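Nodulation fucosyltransferase NodZ (Bradyrhizobium sp., PDB 2HHC) is a bacterial nodulation protein of the NodZ family, a fucosyltransferase by name whose chain belongs to the GT-B clan of glycosyltransferases. Local coordinates at residues L78-N90 with E119-C131. Numbering follows the deposited sequence. Where two conformers were deposited one is given.
With PO4 (phosphate ion), chain B.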
loop_
_atom_site.group_PDB
_atom_site.type_symbol
_atom_site.label_atom_id
_atom_site.label_comp_id
_atom_site.label_asym_id
_atom_site.label_seq_id
_atom_site.Cartn_x
_atom_site.Cartn_y
_atom_site.Cartn_z
ATOM N N LEU A 78 4.834 -23.162 11.681
ATOM C CA LEU A 78 6.243 -22.969 11.972
ATOM C C LEU A 78 6.426 -22.179 13.256
ATOM O O LEU A 78 5.600 -21.300 13.565
ATOM C CB LEU A 78 6.913 -22.195 10.810
ATOM C CG LEU A 78 6.870 -23.002 9.502
ATOM C CD1 LEU A 78 7.297 -22.149 8.323
ATOM C CD2 LEU A 78 7.725 -24.266 9.587
ATOM N N SER A 79 7.469 -22.511 14.004
ATOM C CA SER A 79 7.882 -21.822 15.193
ATOM C C SER A 79 9.122 -21.014 14.865
ATOM O O SER A 79 10.255 -21.540 14.858
ATOM C CB SER A 79 8.212 -22.805 16.306
ATOM O OG SER A 79 7.036 -23.428 16.793
ATOM N N PHE A 80 8.957 -19.717 14.628
ATOM C CA PHE A 80 10.090 -18.893 14.239
ATOM C C PHE A 80 10.963 -18.672 15.468
ATOM O O PHE A 80 10.450 -18.364 16.511
ATOM C CB PHE A 80 9.617 -17.576 13.548
ATOM C CG PHE A 80 8.885 -17.844 12.235
ATOM C CD1 PHE A 80 9.523 -18.417 11.172
ATOM C CD2 PHE A 80 7.501 -17.572 12.109
ATOM C CE1 PHE A 80 8.844 -18.753 9.976
ATOM C CE2 PHE A 80 6.847 -17.915 10.916
ATOM C CZ PHE A 80 7.515 -18.475 9.878
ATOM N N PRO A 81 12.296 -18.880 15.352
ATOM C CA PRO A 81 13.193 -18.940 16.470
ATOM C C PRO A 81 13.550 -17.620 17.148
ATOM O O PRO A 81 13.830 -16.632 16.482
ATOM C CB PRO A 81 14.433 -19.587 15.856
ATOM C CG PRO A 81 14.447 -19.159 14.526
ATOM C CD PRO A 81 13.013 -19.169 14.097
ATOM N N GLY A 82 13.631 -17.662 18.472
ATOM C CA GLY A 82 14.179 -16.578 19.218
ATOM C C GLY A 82 15.686 -16.699 19.268
ATOM O O GLY A 82 16.259 -17.708 18.816
ATOM N N PRO A 83 16.336 -15.721 19.896
ATOM C CA PRO A 83 15.688 -14.547 20.461
ATOM C C PRO A 83 15.107 -13.644 19.410
ATOM O O PRO A 83 15.512 -13.706 18.216
ATOM C CB PRO A 83 16.797 -13.816 21.212
ATOM C CG PRO A 83 17.993 -14.637 21.128
ATOM C CD PRO A 83 17.786 -15.776 20.160
ATOM N N PHE A 84 14.228 -12.748 19.860
ATOM C CA PHE A 84 13.508 -11.836 18.986
ATOM C C PHE A 84 13.971 -10.384 19.141
ATOM O O PHE A 84 14.472 -9.960 20.160
ATOM C CB PHE A 84 11.995 -11.935 19.279
ATOM C CG PHE A 84 11.450 -13.346 19.146
ATOM C CD1 PHE A 84 11.110 -13.881 17.909
ATOM C CD2 PHE A 84 11.400 -14.174 20.236
ATOM C CE1 PHE A 84 10.709 -15.188 17.810
ATOM C CE2 PHE A 84 11.001 -15.491 20.108
ATOM C CZ PHE A 84 10.659 -15.985 18.944
ATOM N N PHE A 85 13.766 -9.620 18.080
ATOM C CA PHE A 85 13.887 -8.167 18.084
ATOM C C PHE A 85 12.649 -7.647 17.332
ATOM O O PHE A 85 12.286 -8.182 16.290
ATOM C CB PHE A 85 15.141 -7.725 17.321
ATOM C CG PHE A 85 15.383 -6.241 17.368
ATOM C CD1 PHE A 85 14.727 -5.387 16.488
ATOM C CD2 PHE A 85 16.198 -5.698 18.309
ATOM C CE1 PHE A 85 14.914 -4.007 16.574
ATOM C CE2 PHE A 85 16.401 -4.327 18.367
ATOM C CZ PHE A 85 15.769 -3.502 17.494
ATOM N N PRO A 86 12.011 -6.568 17.784
ATOM C CA PRO A 86 12.316 -5.810 19.012
ATOM C C PRO A 86 12.188 -6.651 20.293
ATOM O O PRO A 86 11.595 -7.729 20.300
ATOM C CB PRO A 86 11.261 -4.706 18.970
ATOM C CG PRO A 86 10.954 -4.521 17.536
ATOM C CD PRO A 86 10.936 -5.930 17.012
ATOM N N ARG A 87 12.786 -6.164 21.364
ATOM C CA ARG A 87 12.925 -6.969 22.592
ATOM C C ARG A 87 11.584 -7.335 23.214
ATOM O O ARG A 87 11.469 -8.356 23.885
ATOM C CB ARG A 87 13.830 -6.259 23.604
ATOM C CG ARG A 87 15.226 -6.141 23.049
ATOM C CD ARG A 87 16.307 -5.627 24.005
ATOM N NE ARG A 87 17.158 -4.638 23.315
ATOM C CZ ARG A 87 17.797 -4.834 22.145
ATOM N NH1 ARG A 87 17.734 -5.998 21.485
ATOM N NH2 ARG A 87 18.521 -3.852 21.611
ATOM N N TRP A 88 10.577 -6.507 22.967
ATOM C CA TRP A 88 9.207 -6.803 23.460
ATOM C C TRP A 88 8.731 -8.195 23.116
ATOM O O TRP A 88 8.052 -8.810 23.897
ATOM C CB TRP A 88 8.247 -5.789 22.856
ATOM C CG TRP A 88 6.823 -5.833 23.344
ATOM C CD1 TRP A 88 6.301 -5.114 24.362
ATOM C CD2 TRP A 88 5.734 -6.544 22.737
ATOM N NE1 TRP A 88 4.929 -5.346 24.451
ATOM C CE2 TRP A 88 4.573 -6.253 23.510
ATOM C CE3 TRP A 88 5.624 -7.436 21.672
ATOM C CZ2 TRP A 88 3.300 -6.758 23.181
ATOM C CZ3 TRP A 88 4.345 -7.997 21.405
ATOM C CH2 TRP A 88 3.221 -7.633 22.145
ATOM N N TRP A 89 9.150 -8.710 21.972
ATOM C CA TRP A 89 8.726 -9.996 21.463
ATOM C C TRP A 89 9.328 -11.160 22.217
ATOM O O TRP A 89 8.942 -12.309 21.963
ATOM C CB TRP A 89 8.997 -10.105 19.944
ATOM C CG TRP A 89 8.045 -9.169 19.213
ATOM C CD1 TRP A 89 8.205 -7.839 18.955
ATOM C CD2 TRP A 89 6.729 -9.514 18.754
ATOM N NE1 TRP A 89 7.084 -7.343 18.349
ATOM C CE2 TRP A 89 6.161 -8.341 18.214
ATOM C CE3 TRP A 89 5.995 -10.691 18.724
ATOM C CZ2 TRP A 89 4.870 -8.311 17.678
ATOM C CZ3 TRP A 89 4.730 -10.664 18.171
ATOM C CH2 TRP A 89 4.176 -9.485 17.651
ATOM N N ASN A 90 10.262 -10.890 23.126
ATOM C CA ASN A 90 10.768 -11.954 24.013
ATOM C C ASN A 90 9.921 -12.141 25.290
ATOM O O ASN A 90 10.179 -13.078 26.053
ATOM C CB ASN A 90 12.204 -11.641 24.418
ATOM C CG ASN A 90 13.149 -11.664 23.247
ATOM O OD1 ASN A 90 13.286 -12.669 22.577
ATOM N ND2 ASN A 90 13.779 -10.570 22.999
ATOM N N GLU A 119 25.807 -3.169 12.101
ATOM C CA GLU A 119 25.845 -4.575 12.467
ATOM C C GLU A 119 24.438 -5.172 12.450
ATOM O O GLU A 119 23.471 -4.544 12.878
ATOM C CB GLU A 119 26.466 -4.749 13.854
ATOM N N ASP A 120 24.335 -6.386 11.921
ATOM C CA ASP A 120 23.122 -7.189 12.002
ATOM C C ASP A 120 22.739 -7.442 13.451
ATOM O O ASP A 120 23.598 -7.598 14.321
ATOM C CB ASP A 120 23.419 -8.515 11.291
ATOM C CG ASP A 120 22.218 -9.447 11.174
ATOM O OD1 ASP A 120 21.049 -9.064 11.221
ATOM O OD2 ASP A 120 22.538 -10.629 10.940
ATOM N N SER A 121 21.438 -7.483 13.714
ATOM C CA SER A 121 20.971 -7.902 15.010
ATOM C C SER A 121 21.402 -9.346 15.300
ATOM O O SER A 121 21.377 -10.194 14.421
ATOM C CB SER A 121 19.437 -7.808 15.110
ATOM O OG SER A 121 18.994 -8.278 16.351
ATOM N N GLU A 122 21.725 -9.637 16.553
ATOM C CA GLU A 122 21.914 -11.028 16.976
ATOM C C GLU A 122 20.604 -11.828 17.074
ATOM O O GLU A 122 20.647 -13.040 17.143
ATOM C CB GLU A 122 22.704 -11.104 18.294
ATOM C CG GLU A 122 24.145 -10.649 18.142
ATOM C CD GLU A 122 24.845 -11.371 17.006
ATOM O OE1 GLU A 122 25.039 -12.594 17.132
ATOM O OE2 GLU A 122 25.164 -10.726 15.979
ATOM N N ALA A 123 19.439 -11.177 17.127
ATOM C CA ALA A 123 18.183 -11.889 17.148
ATOM C C ALA A 123 18.009 -12.784 15.946
ATOM O O ALA A 123 18.382 -12.419 14.827
ATOM C CB ALA A 123 17.019 -10.905 17.239
ATOM N N ASN A 124 17.463 -13.971 16.169
ATOM C CA ASN A 124 17.245 -14.907 15.089
ATOM C C ASN A 124 16.006 -14.588 14.257
ATOM O O ASN A 124 15.934 -14.980 13.089
ATOM C CB ASN A 124 17.207 -16.353 15.596
ATOM C CG ASN A 124 18.550 -16.809 16.053
ATOM O OD1 ASN A 124 19.545 -16.511 15.407
ATOM N ND2 ASN A 124 18.606 -17.517 17.164
ATOM N N THR A 125 15.031 -13.910 14.860
ATOM C CA THR A 125 13.808 -13.458 14.168
ATOM C C THR A 125 13.558 -11.999 14.480
ATOM O O THR A 125 13.456 -11.625 15.660
ATOM C CB THR A 125 12.604 -14.331 14.577
ATOM O OG1 THR A 125 12.815 -15.681 14.154
ATOM C CG2 THR A 125 11.286 -13.847 13.929
ATOM N N ILE A 126 13.465 -11.174 13.431
ATOM C CA ILE A 126 13.052 -9.764 13.544
ATOM C C ILE A 126 11.556 -9.739 13.316
ATOM O O ILE A 126 11.100 -10.162 12.244
ATOM C CB ILE A 126 13.745 -8.894 12.494
ATOM C CG1 ILE A 126 15.274 -9.128 12.478
ATOM C CG2 ILE A 126 13.399 -7.429 12.685
ATOM C CD1 ILE A 126 15.987 -8.987 13.720
ATOM N N VAL A 127 10.789 -9.196 14.250
ATOM C CA VAL A 127 9.335 -9.134 14.059
ATOM C C VAL A 127 8.987 -7.694 13.754
ATOM O O VAL A 127 9.163 -6.799 14.602
ATOM C CB VAL A 127 8.535 -9.604 15.305
ATOM C CG1 VAL A 127 7.005 -9.578 14.966
ATOM C CG2 VAL A 127 9.016 -10.948 15.748
ATOM N N CYS A 128 8.517 -7.431 12.536
ATOM C CA CYS A 128 8.107 -6.124 12.107
ATOM C C CYS A 128 6.592 -5.982 12.210
ATOM O O CYS A 128 5.891 -6.573 11.419
ATOM C CB CYS A 128 8.535 -5.846 10.650
ATOM S SG CYS A 128 10.317 -5.911 10.361
ATOM N N ASP A 129 6.123 -5.257 13.217
ATOM C CA ASP A 129 4.690 -5.150 13.492
ATOM C C ASP A 129 4.327 -3.689 13.862
ATOM O O ASP A 129 3.708 -3.374 14.869
ATOM C CB ASP A 129 4.279 -6.169 14.582
ATOM C CG ASP A 129 2.827 -6.468 14.617
ATOM O OD1 ASP A 129 1.966 -5.896 13.868
ATOM O OD2 ASP A 129 2.490 -7.374 15.438
ATOM N N ALA A 130 4.763 -2.803 12.975
ATOM C CA ALA A 130 4.547 -1.389 13.017
ATOM C C ALA A 130 4.609 -0.853 11.588
ATOM O O ALA A 130 4.983 -1.565 10.659
ATOM C CB ALA A 130 5.587 -0.709 13.856
ATOM N N CYS A 131 4.305 0.415 11.422
ATOM C CA CYS A 131 4.358 1.041 10.119
ATOM C C CYS A 131 5.806 1.280 9.729
ATOM O O CYS A 131 6.531 1.953 10.453
ATOM C CB CYS A 131 3.630 2.350 10.134
ATOM S SG CYS A 131 3.539 3.133 8.520
HETATM P P PO4 B . 10.838 -2.697 23.728
HETATM O O1 PO4 B . 10.370 -1.238 23.796
HETATM O O2 PO4 B . 10.718 -3.356 22.301
HETATM O O3 PO4 B . 12.268 -2.712 24.215
HETATM O O4 PO4 B . 10.024 -3.457 24.758
#
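F84 and F85 run parallel to T125 and I126 as a short edge strand, F85 N donating to T125 O (3.2 Å) and F85 O accepting from V127 N (2.7 Å). The ladder stops there, because a cis peptide before P86 leads into the 3-10 segment 87-90; P86 CD lies 3.1 Å from V127 O. Before the strand, three successive carbonyls of 81-83 are taken up by N124 and T125. The T125 hydroxyl, anti to its own carbonyl carbon (chi1 -64°), donates to P81 O at 2.7 Å, and N124 ND2 reaches G82 O nearly straight (165°) but from above the carbonyl plane. P83 O accepts from N124 N at 2.8 Å and weakly from T125 N.

Helix 101-116 links the two strands in a beta-alpha-beta unit, which places 84-85 at the margin of the N-terminal Rossmann-like sheet of this GT-B protein; strand 6-10 flanks 125-128 on its other side.

On the side of the sheet that carries F84 and T125, the F84 ring lies beside T125, CD1 against CB, and the beta-branched V127 sends CG1 over the centre of the W89 six-membered ring, a CH-pi contact 3.6 Å from the centroid. D129 OD2 meets that indole at its edge, though its carboxylate is held by salt bridges from OD2 to R10 and from OD1 to R12, while W89 NE1 donates to E107. On the other side of the sheet F85 CB packs against I126 CD1, and the small A123, just before the strand, meets it CB to CB (3.7 Å).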